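Local coordinates for putative ABC transporter, periplasmic binding protein, amino acid (Neisseria gonorrhoeae, PDB 2YLN), which probably binds L-cystine in the periplasm as the solute receptor of an amino acid ABC transporter, at residues G47-N55 and V244-F255; V61-T71 and L79-T87. The protein carries 1 engineered substitution. One frame throughout, in Å; residues are numbered along the deposited sequence.

Interaction 1 (G47-N55 and V244-F255); sequences GSLIERINN and VNKGNDEAVAKF
The F255 ring is approached obliquely from helix 49-55, I53 CD1 lying 4.0 Å from F255 CZ and L49 CD2 coming in near CE2. A second flat group, the R52 guanidinium, lies within 47-55: L49 CA sits over one face near its rim, and the carbonyl of G47 lies at its edge, where NE and NH2 both grip the single oxygen. R52 NH1 also forms a salt bridge with D118.

Between the helices the CB of A251 meets two side chains, I53 CD1 at 3.7 Å and L49 CD2 at 3.8 Å, while L49 also reaches V244 CG1 at the end of the strand. I50, with CG1 anti to the backbone N (chi1 -172°), crosses E250 at about a right angle, E250 CB being 3.7 Å from I50 CG1. I53 and the bent chain of K254 run past each other in opposite directions.

No direct hydrogen bond crosses; water does that work. N248 OD1 accepts from two waters, which in turn take up L49 N and I50 N, while S48 OG accepts from E51 N at 3.1 Å. N248 ND2 donates almost straight to N245 O (2.9 Å), fixing the amide's rotation. On the exposed side, one water joins N54 OD1 to K254 NZ and another joins N54 ND2 to E250 OE1.

With segment axes 8.7 Å apart and inclined at 42°, this is an apolar helix-helix interface bordered by bridging waters, joining the N-terminal helix to the one that follows the sheet strand 238-245 of this family 3 solute-binding fold.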
loop_
_atom_site.group_PDB
_atom_site.type_symbol
_atom_site.label_atom_id
_atom_site.label_comp_id
_atom_site.label_asym_id
_atom_site.label_seq_id
_atom_site.Cartn_x
_atom_site.Cartn_y
_atom_site.Cartn_z
ATOM N N GLY A 47 -10.182 23.750 -8.641
ATOM C CA GLY A 47 -11.277 23.659 -7.674
ATOM C C GLY A 47 -10.993 22.642 -6.602
ATOM O O GLY A 47 -10.168 21.719 -6.763
ATOM N N SER A 48 -11.667 22.779 -5.455
ATOM C CA SER A 48 -11.338 21.914 -4.352
ATOM C C SER A 48 -11.804 20.482 -4.643
ATOM O O SER A 48 -12.655 20.216 -5.519
ATOM C CB SER A 48 -11.989 22.370 -3.073
ATOM O OG SER A 48 -13.404 22.214 -3.199
ATOM N N LEU A 49 -11.289 19.556 -3.859
ATOM C CA LEU A 49 -11.665 18.182 -4.045
ATOM C C LEU A 49 -13.151 17.985 -3.801
ATOM O O LEU A 49 -13.779 17.296 -4.559
ATOM C CB LEU A 49 -10.784 17.365 -3.089
ATOM C CG LEU A 49 -11.006 15.874 -3.138
ATOM C CD1 LEU A 49 -10.862 15.270 -4.525
ATOM C CD2 LEU A 49 -10.003 15.219 -2.182
ATOM N N ILE A 50 -13.697 18.590 -2.755
ATOM C CA ILE A 50 -15.144 18.408 -2.512
ATOM C C ILE A 50 -15.937 19.038 -3.610
ATOM O O ILE A 50 -16.955 18.516 -3.980
ATOM C CB ILE A 50 -15.552 18.878 -1.114
ATOM C CG1 ILE A 50 -16.997 18.521 -0.788
ATOM C CG2 ILE A 50 -15.381 20.419 -0.939
ATOM C CD1 ILE A 50 -17.313 17.053 -0.802
ATOM N N GLU A 51 -15.524 20.211 -4.138
ATOM C CA GLU A 51 -16.236 20.782 -5.260
ATOM C C GLU A 51 -16.311 19.767 -6.390
ATOM O O GLU A 51 -17.318 19.616 -7.065
ATOM C CB GLU A 51 -15.562 22.083 -5.735
ATOM C CG GLU A 51 -16.237 22.768 -6.927
ATOM C CD GLU A 51 -15.505 23.941 -7.496
ATOM O OE1 GLU A 51 -14.569 24.463 -6.880
ATOM O OE2 GLU A 51 -15.885 24.372 -8.637
ATOM N N ARG A 52 -15.161 19.148 -6.719
ATOM C CA ARG A 52 -15.154 18.178 -7.830
ATOM C C ARG A 52 -15.912 16.915 -7.523
ATOM O O ARG A 52 -16.503 16.302 -8.453
ATOM C CB ARG A 52 -13.701 17.870 -8.257
ATOM C CG ARG A 52 -13.127 19.099 -9.018
ATOM C CD ARG A 52 -11.673 18.942 -9.404
ATOM N NE ARG A 52 -10.793 19.190 -8.222
ATOM C CZ ARG A 52 -9.952 18.322 -7.655
ATOM N NH1 ARG A 52 -9.909 17.102 -8.094
ATOM N NH2 ARG A 52 -9.154 18.688 -6.671
ATOM N N ILE A 53 -15.952 16.491 -6.279
ATOM C CA ILE A 53 -16.785 15.358 -5.954
ATOM C C ILE A 53 -18.261 15.765 -6.116
ATOM O O ILE A 53 -19.018 15.046 -6.690
ATOM C CB ILE A 53 -16.462 14.763 -4.539
ATOM C CG1 ILE A 53 -15.026 14.182 -4.549
ATOM C CG2 ILE A 53 -17.562 13.789 -4.048
ATOM C CD1 ILE A 53 -14.463 13.875 -3.132
ATOM N N ASN A 54 -18.662 16.822 -5.467
ATOM C CA ASN A 54 -20.117 17.188 -5.448
ATOM C C ASN A 54 -20.586 17.576 -6.845
ATOM O O ASN A 54 -21.714 17.268 -7.188
ATOM C CB ASN A 54 -20.372 18.268 -4.457
ATOM C CG ASN A 54 -20.360 17.746 -3.020
ATOM O OD1 ASN A 54 -20.484 16.556 -2.816
ATOM N ND2 ASN A 54 -20.255 18.652 -2.117
ATOM N N ASN A 55 -19.679 18.112 -7.685
ATOM C CA ASN A 55 -20.040 18.668 -9.001
ATOM C C ASN A 55 -19.683 17.733 -10.122
ATOM O O ASN A 55 -19.863 18.102 -11.271
ATOM C CB ASN A 55 -19.519 20.140 -9.183
ATOM C CG ASN A 55 -20.244 21.099 -8.264
ATOM O OD1 ASN A 55 -21.369 21.512 -8.587
ATOM N ND2 ASN A 55 -19.632 21.424 -7.112
ATOM N N VAL A 244 -5.747 11.640 1.920
ATOM C CA VAL A 244 -5.776 13.006 1.386
ATOM C C VAL A 244 -5.063 13.941 2.308
ATOM O O VAL A 244 -4.739 13.645 3.472
ATOM C CB VAL A 244 -7.222 13.514 1.169
ATOM C CG1 VAL A 244 -7.992 12.700 0.138
ATOM C CG2 VAL A 244 -8.007 13.515 2.483
ATOM N N ASN A 245 -4.767 15.131 1.788
ATOM C CA ASN A 245 -4.326 16.209 2.639
ATOM C C ASN A 245 -5.384 16.553 3.656
ATOM O O ASN A 245 -6.593 16.537 3.323
ATOM C CB ASN A 245 -3.980 17.462 1.816
ATOM C CG ASN A 245 -2.711 17.311 1.085
ATOM O OD1 ASN A 245 -1.680 17.372 1.715
ATOM N ND2 ASN A 245 -2.744 17.034 -0.212
ATOM N N LYS A 246 -4.988 16.970 4.859
ATOM C CA LYS A 246 -5.928 17.648 5.798
ATOM C C LYS A 246 -6.502 18.882 5.105
ATOM O O LYS A 246 -5.939 19.437 4.144
ATOM C CB LYS A 246 -5.214 17.953 7.119
ATOM C CG LYS A 246 -4.919 16.663 7.896
ATOM C CD LYS A 246 -4.247 16.864 9.248
ATOM C CE LYS A 246 -4.152 15.538 10.002
ATOM N NZ LYS A 246 -5.496 15.161 10.625
ATOM N N GLY A 247 -7.667 19.279 5.595
ATOM C CA GLY A 247 -8.424 20.373 5.000
ATOM C C GLY A 247 -9.474 19.945 3.997
ATOM O O GLY A 247 -10.046 20.779 3.290
ATOM N N ASN A 248 -9.756 18.651 3.944
ATOM C CA ASN A 248 -10.680 18.083 2.988
ATOM C C ASN A 248 -11.683 17.145 3.665
ATOM O O ASN A 248 -12.011 16.066 3.188
ATOM C CB ASN A 248 -9.908 17.305 1.875
ATOM C CG ASN A 248 -9.076 18.216 1.015
ATOM O OD1 ASN A 248 -9.617 18.951 0.197
ATOM N ND2 ASN A 248 -7.796 18.126 1.170
ATOM N N ASP A 249 -12.211 17.596 4.808
ATOM C CA ASP A 249 -13.029 16.717 5.647
ATOM C C ASP A 249 -14.248 16.223 4.915
ATOM O O ASP A 249 -14.641 15.057 5.046
ATOM C CB ASP A 249 -13.476 17.458 6.936
ATOM C CG ASP A 249 -12.349 17.589 7.984
ATOM O OD1 ASP A 249 -11.181 17.159 7.721
ATOM O OD2 ASP A 249 -12.638 18.097 9.090
ATOM N N GLU A 250 -14.948 17.101 4.178
ATOM C CA GLU A 250 -16.124 16.681 3.485
ATOM C C GLU A 250 -15.833 15.607 2.408
ATOM O O GLU A 250 -16.605 14.665 2.242
ATOM C CB GLU A 250 -16.875 17.862 2.830
ATOM C CG GLU A 250 -17.370 18.952 3.841
ATOM C CD GLU A 250 -17.826 20.145 3.077
ATOM O OE1 GLU A 250 -18.666 19.951 2.173
ATOM O OE2 GLU A 250 -17.357 21.242 3.382
ATOM N N ALA A 251 -14.723 15.771 1.703
ATOM C CA ALA A 251 -14.305 14.809 0.718
ATOM C C ALA A 251 -14.005 13.485 1.393
ATOM O O ALA A 251 -14.421 12.440 0.882
ATOM C CB ALA A 251 -13.067 15.291 -0.011
ATOM N N VAL A 252 -13.350 13.467 2.542
ATOM C CA VAL A 252 -13.104 12.222 3.272
ATOM C C VAL A 252 -14.421 11.526 3.586
ATOM O O VAL A 252 -14.525 10.307 3.457
ATOM C CB VAL A 252 -12.279 12.498 4.537
ATOM C CG1 VAL A 252 -12.158 11.230 5.373
ATOM C CG2 VAL A 252 -10.858 13.006 4.158
ATOM N N ALA A 253 -15.397 12.298 4.075
ATOM C CA ALA A 253 -16.704 11.696 4.402
ATOM C C ALA A 253 -17.318 11.058 3.181
ATOM O O ALA A 253 -17.909 9.977 3.297
ATOM C CB ALA A 253 -17.645 12.771 4.991
ATOM N N LYS A 254 -17.207 11.671 1.999
ATOM C CA LYS A 254 -17.736 11.067 0.768
ATOM C C LYS A 254 -17.009 9.761 0.447
ATOM O O LYS A 254 -17.629 8.735 0.119
ATOM C CB LYS A 254 -17.617 12.057 -0.403
ATOM C CG LYS A 254 -18.489 13.275 -0.258
ATOM C CD LYS A 254 -19.916 12.958 -0.476
ATOM C CE LYS A 254 -20.856 14.136 -0.270
ATOM N NZ LYS A 254 -22.141 13.834 -0.930
ATOM N N PHE A 255 -15.670 9.738 0.555
ATOM C CA PHE A 255 -14.922 8.533 0.331
ATOM C C PHE A 255 -15.328 7.446 1.311
ATOM O O PHE A 255 -15.525 6.295 0.875
ATOM C CB PHE A 255 -13.422 8.800 0.430
ATOM C CG PHE A 255 -12.826 9.633 -0.705
ATOM C CD1 PHE A 255 -13.197 9.550 -2.004
ATOM C CD2 PHE A 255 -11.815 10.492 -0.419
ATOM C CE1 PHE A 255 -12.576 10.317 -2.947
ATOM C CE2 PHE A 255 -11.211 11.234 -1.380
ATOM C CZ PHE A 255 -11.623 11.146 -2.657
HETATM O O HOH W 1 -9.064 20.366 -2.094
HETATM O O HOH W 2 -12.148 19.641 -0.455
HETATM O O HOH W 3 -21.777 14.439 -3.712
HETATM O O HOH W 4 -20.347 17.691 0.893
#

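Interaction 2 (V61-T71 and L79-T87); sequences VGTEGTYAPFT and LTGYDVEVT. With CYS (cysteine), chain C.
F70 overlaps the carboxylate of D83 with its CB and ring atom CD1, the approach to the ring being oblique, F70 CD1 3.4 Å from D83 OD1 and the two planes 89° apart. D83, with CG beside its backbone N (chi1 -67°), brings OD1 up to F70, while its OD2 is held by Y141 OH and Q123 N. Behind this pair the backbone adds two hydrogen bonds: P69 O accepts from Y82 N at 3.0 Å and F70 O from D83 N at 2.9 Å. G81, the N-cap residue, lies against the loop, its CA close to P69 O.

Further along, T71 OG1 donates to T63 OG1 (2.7 Å) and accepts from G65 N; V84 CG2 covers the T71 hydroxyl from the helix. V61 and T87 meet tip to tip through their CG2 methyls.

The loop also contributes E64 and Y67 to the ligand pocket, which S170 and N209 help complete. E64 OE1 accepts from the amino N of the bound cysteine at 2.7 Å, and that nitrogen stands 3.1 Å above the centre of the Y67 ring, whose opposite face is covered near its rim by F70 CD2. A carboxylate and an aromatic face together would suit a positively charged ammonium, while the carbonyls accepting from Y82 N and D83 N would suit the partly positive amino end of helix 82-94.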
loop_
_atom_site.group_PDB
_atom_site.type_symbol
_atom_site.label_atom_id
_atom_site.label_comp_id
_atom_site.label_asym_id
_atom_site.label_seq_id
_atom_site.Cartn_x
_atom_site.Cartn_y
_atom_site.Cartn_z
ATOM N N VAL A 61 -5.404 10.166 -8.572
ATOM C CA VAL A 61 -5.041 9.185 -7.563
ATOM C C VAL A 61 -3.622 8.738 -7.772
ATOM O O VAL A 61 -3.314 8.173 -8.827
ATOM C CB VAL A 61 -6.001 7.996 -7.543
ATOM C CG1 VAL A 61 -5.587 6.960 -6.497
ATOM C CG2 VAL A 61 -7.426 8.472 -7.357
ATOM N N GLY A 62 -2.764 8.896 -6.784
ATOM C CA GLY A 62 -1.439 8.349 -6.833
ATOM C C GLY A 62 -1.420 6.869 -6.434
ATOM O O GLY A 62 -2.059 6.456 -5.468
ATOM N N THR A 63 -0.682 6.096 -7.232
ATOM C CA THR A 63 -0.517 4.666 -6.990
ATOM C C THR A 63 0.720 4.206 -7.710
ATOM O O THR A 63 1.149 4.845 -8.670
ATOM C CB THR A 63 -1.821 3.914 -7.457
ATOM O OG1 THR A 63 -1.875 2.611 -6.865
ATOM C CG2 THR A 63 -1.899 3.756 -8.936
ATOM N N GLU A 64 1.320 3.118 -7.293
ATOM C CA GLU A 64 2.593 2.668 -7.893
ATOM C C GLU A 64 2.451 2.031 -9.231
ATOM O O GLU A 64 3.249 2.286 -10.131
ATOM C CB GLU A 64 3.341 1.703 -6.975
ATOM C CG GLU A 64 3.926 2.313 -5.692
ATOM C CD GLU A 64 4.603 1.268 -4.861
ATOM O OE1 GLU A 64 3.872 0.594 -4.099
ATOM O OE2 GLU A 64 5.806 1.018 -5.036
ATOM N N GLY A 65 1.527 1.069 -9.365
ATOM C CA GLY A 65 1.428 0.286 -10.579
ATOM C C GLY A 65 2.478 -0.809 -10.700
ATOM O O GLY A 65 2.509 -1.468 -11.739
ATOM N N THR A 66 3.267 -1.039 -9.660
ATOM C CA THR A 66 4.398 -1.966 -9.662
ATOM C C THR A 66 4.417 -2.820 -8.404
ATOM O O THR A 66 5.477 -3.299 -7.955
ATOM C CB THR A 66 5.684 -1.205 -9.808
ATOM O OG1 THR A 66 5.797 -0.299 -8.706
ATOM C CG2 THR A 66 5.767 -0.411 -11.110
ATOM N N TYR A 67 3.241 -3.078 -7.795
ATOM C CA TYR A 67 3.140 -3.692 -6.462
ATOM C C TYR A 67 1.977 -4.679 -6.437
ATOM O O TYR A 67 0.912 -4.362 -5.869
ATOM C CB TYR A 67 3.052 -2.632 -5.407
ATOM C CG TYR A 67 3.048 -3.060 -3.970
ATOM C CD1 TYR A 67 3.870 -4.064 -3.471
ATOM C CD2 TYR A 67 2.257 -2.388 -3.071
ATOM C CE1 TYR A 67 3.933 -4.359 -2.152
ATOM C CE2 TYR A 67 2.323 -2.653 -1.695
ATOM C CZ TYR A 67 3.219 -3.628 -1.240
ATOM O OH TYR A 67 3.296 -3.829 0.129
ATOM N N ALA A 68 2.137 -5.841 -7.019
ATOM C CA ALA A 68 1.109 -6.872 -7.023
ATOM C C ALA A 68 0.943 -7.389 -5.597
ATOM O O ALA A 68 1.912 -7.532 -4.866
ATOM C CB ALA A 68 1.422 -7.966 -7.973
ATOM N N PRO A 69 -0.284 -7.751 -5.166
ATOM C CA PRO A 69 -1.549 -7.766 -5.922
ATOM C C PRO A 69 -2.398 -6.505 -5.680
ATOM O O PRO A 69 -3.594 -6.503 -5.934
ATOM C CB PRO A 69 -2.248 -9.011 -5.377
ATOM C CG PRO A 69 -1.881 -8.952 -3.941
ATOM C CD PRO A 69 -0.447 -8.485 -3.916
ATOM N N PHE A 70 -1.767 -5.434 -5.201
ATOM C CA PHE A 70 -2.457 -4.211 -4.791
ATOM C C PHE A 70 -2.623 -3.212 -5.934
ATOM O O PHE A 70 -3.657 -2.507 -5.986
ATOM C CB PHE A 70 -1.707 -3.562 -3.615
ATOM C CG PHE A 70 -1.676 -4.420 -2.405
ATOM C CD1 PHE A 70 -2.819 -4.750 -1.673
ATOM C CD2 PHE A 70 -0.497 -4.954 -1.864
ATOM C CE1 PHE A 70 -2.787 -5.481 -0.532
ATOM C CE2 PHE A 70 -0.465 -5.683 -0.683
ATOM C CZ PHE A 70 -1.620 -5.929 0.012
ATOM N N THR A 71 -1.588 -3.019 -6.757
ATOM C CA THR A 71 -1.591 -1.961 -7.758
ATOM C C THR A 71 -0.510 -2.375 -8.762
ATOM O O THR A 71 0.691 -2.279 -8.461
ATOM C CB THR A 71 -1.334 -0.604 -7.116
ATOM O OG1 THR A 71 -1.100 0.338 -8.184
ATOM C CG2 THR A 71 -0.221 -0.528 -6.149
ATOM N N LEU A 79 -3.854 -1.539 -15.835
ATOM C CA LEU A 79 -3.688 -1.202 -14.403
ATOM C C LEU A 79 -4.828 -1.808 -13.609
ATOM O O LEU A 79 -5.990 -1.491 -13.870
ATOM C CB LEU A 79 -3.568 0.266 -14.248
ATOM C CG LEU A 79 -3.351 0.721 -12.792
ATOM C CD1 LEU A 79 -1.941 0.338 -12.248
ATOM C CD2 LEU A 79 -3.556 2.225 -12.667
ATOM N N THR A 80 -4.487 -2.620 -12.644
ATOM C CA THR A 80 -5.445 -3.302 -11.793
ATOM C C THR A 80 -4.790 -3.503 -10.447
ATOM O O THR A 80 -3.876 -2.788 -10.073
ATOM C CB THR A 80 -5.904 -4.559 -12.491
ATOM O OG1 THR A 80 -6.990 -5.181 -11.767
ATOM C CG2 THR A 80 -4.844 -5.581 -12.682
ATOM N N GLY A 81 -5.317 -4.446 -9.661
ATOM C CA GLY A 81 -4.937 -4.658 -8.286
ATOM C C GLY A 81 -6.040 -4.189 -7.346
ATOM O O GLY A 81 -6.847 -3.348 -7.688
ATOM N N TYR A 82 -5.999 -4.724 -6.125
ATOM C CA TYR A 82 -7.085 -4.439 -5.175
ATOM C C TYR A 82 -7.294 -2.963 -4.965
ATOM O O TYR A 82 -8.432 -2.485 -5.035
ATOM C CB TYR A 82 -6.754 -5.145 -3.848
ATOM C CG TYR A 82 -7.841 -4.936 -2.802
ATOM C CD1 TYR A 82 -8.954 -5.748 -2.837
ATOM C CD2 TYR A 82 -7.737 -4.018 -1.792
ATOM C CE1 TYR A 82 -9.926 -5.616 -1.859
ATOM C CE2 TYR A 82 -8.690 -3.880 -0.830
ATOM C CZ TYR A 82 -9.797 -4.701 -0.847
ATOM O OH TYR A 82 -10.789 -4.650 0.109
ATOM N N ASP A 83 -6.246 -2.206 -4.684
ATOM C CA ASP A 83 -6.427 -0.798 -4.362
ATOM C C ASP A 83 -6.996 0.004 -5.546
ATOM O O ASP A 83 -7.805 0.910 -5.394
ATOM C CB ASP A 83 -5.137 -0.117 -3.910
ATOM C CG ASP A 83 -4.615 -0.620 -2.596
ATOM O OD1 ASP A 83 -4.477 -1.848 -2.386
ATOM O OD2 ASP A 83 -4.358 0.227 -1.683
ATOM N N VAL A 84 -6.497 -0.346 -6.735
ATOM C CA VAL A 84 -6.955 0.301 -7.951
ATOM C C VAL A 84 -8.452 0.003 -8.174
ATOM O O VAL A 84 -9.224 0.910 -8.520
ATOM C CB VAL A 84 -6.095 -0.149 -9.151
ATOM C CG1 VAL A 84 -6.677 0.313 -10.472
ATOM C CG2 VAL A 84 -4.679 0.376 -8.970
ATOM N N GLU A 85 -8.835 -1.262 -8.082
ATOM C CA GLU A 85 -10.213 -1.647 -8.328
ATOM C C GLU A 85 -11.153 -1.071 -7.266
ATOM O O GLU A 85 -12.257 -0.658 -7.582
ATOM C CB GLU A 85 -10.352 -3.156 -8.491
ATOM C CG GLU A 85 -9.553 -3.736 -9.632
ATOM C CD GLU A 85 -9.820 -3.216 -11.030
ATOM O OE1 GLU A 85 -10.797 -2.463 -11.247
ATOM O OE2 GLU A 85 -9.058 -3.566 -11.931
ATOM N N VAL A 86 -10.731 -1.029 -5.992
ATOM C CA VAL A 86 -11.527 -0.397 -4.983
ATOM C C VAL A 86 -11.743 1.086 -5.346
ATOM O O VAL A 86 -12.833 1.610 -5.257
ATOM C CB VAL A 86 -10.897 -0.520 -3.588
ATOM C CG1 VAL A 86 -11.599 0.358 -2.584
ATOM C CG2 VAL A 86 -10.968 -1.961 -3.084
ATOM N N THR A 87 -10.651 1.760 -5.767
ATOM C CA THR A 87 -10.721 3.162 -6.088
ATOM C C THR A 87 -11.651 3.408 -7.262
ATOM O O THR A 87 -12.444 4.346 -7.281
ATOM C CB THR A 87 -9.328 3.742 -6.312
ATOM O OG1 THR A 87 -8.549 3.603 -5.142
ATOM C CG2 THR A 87 -9.396 5.239 -6.675
HETATM N N CYS C . 5.447 -1.239 -2.801
HETATM C CA CYS C . 6.507 -0.453 -2.125
HETATM C C CYS C . 7.423 -1.441 -1.383
HETATM O O CYS C . 7.167 -2.668 -1.499
HETATM C CB CYS C . 5.894 0.516 -1.150
HETATM S SG CYS C . 5.018 -0.367 0.215
HETATM O OXT CYS C . 8.331 -0.937 -0.751
#

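How the interactions relate
From the N terminus, helix 49-55 leads directly into strand 58-63, so the first halves of both contacts follow each other in the chain. Interaction 2 closes first and locally: only seven residues separate 61-71 from 79-87, and the strand and binding loop are tied to the start of helix 82-94. The chain then runs through most of the fold before strand 238-245 returns to the same sheet and interaction 1 closes a loop of 188 residues, which encloses the smaller one. Their centres lie 21 Å apart and they do not touch, yet helix 82-94 joins them: it begins in interaction 2, and V90 and L94 farther along it pack against F255.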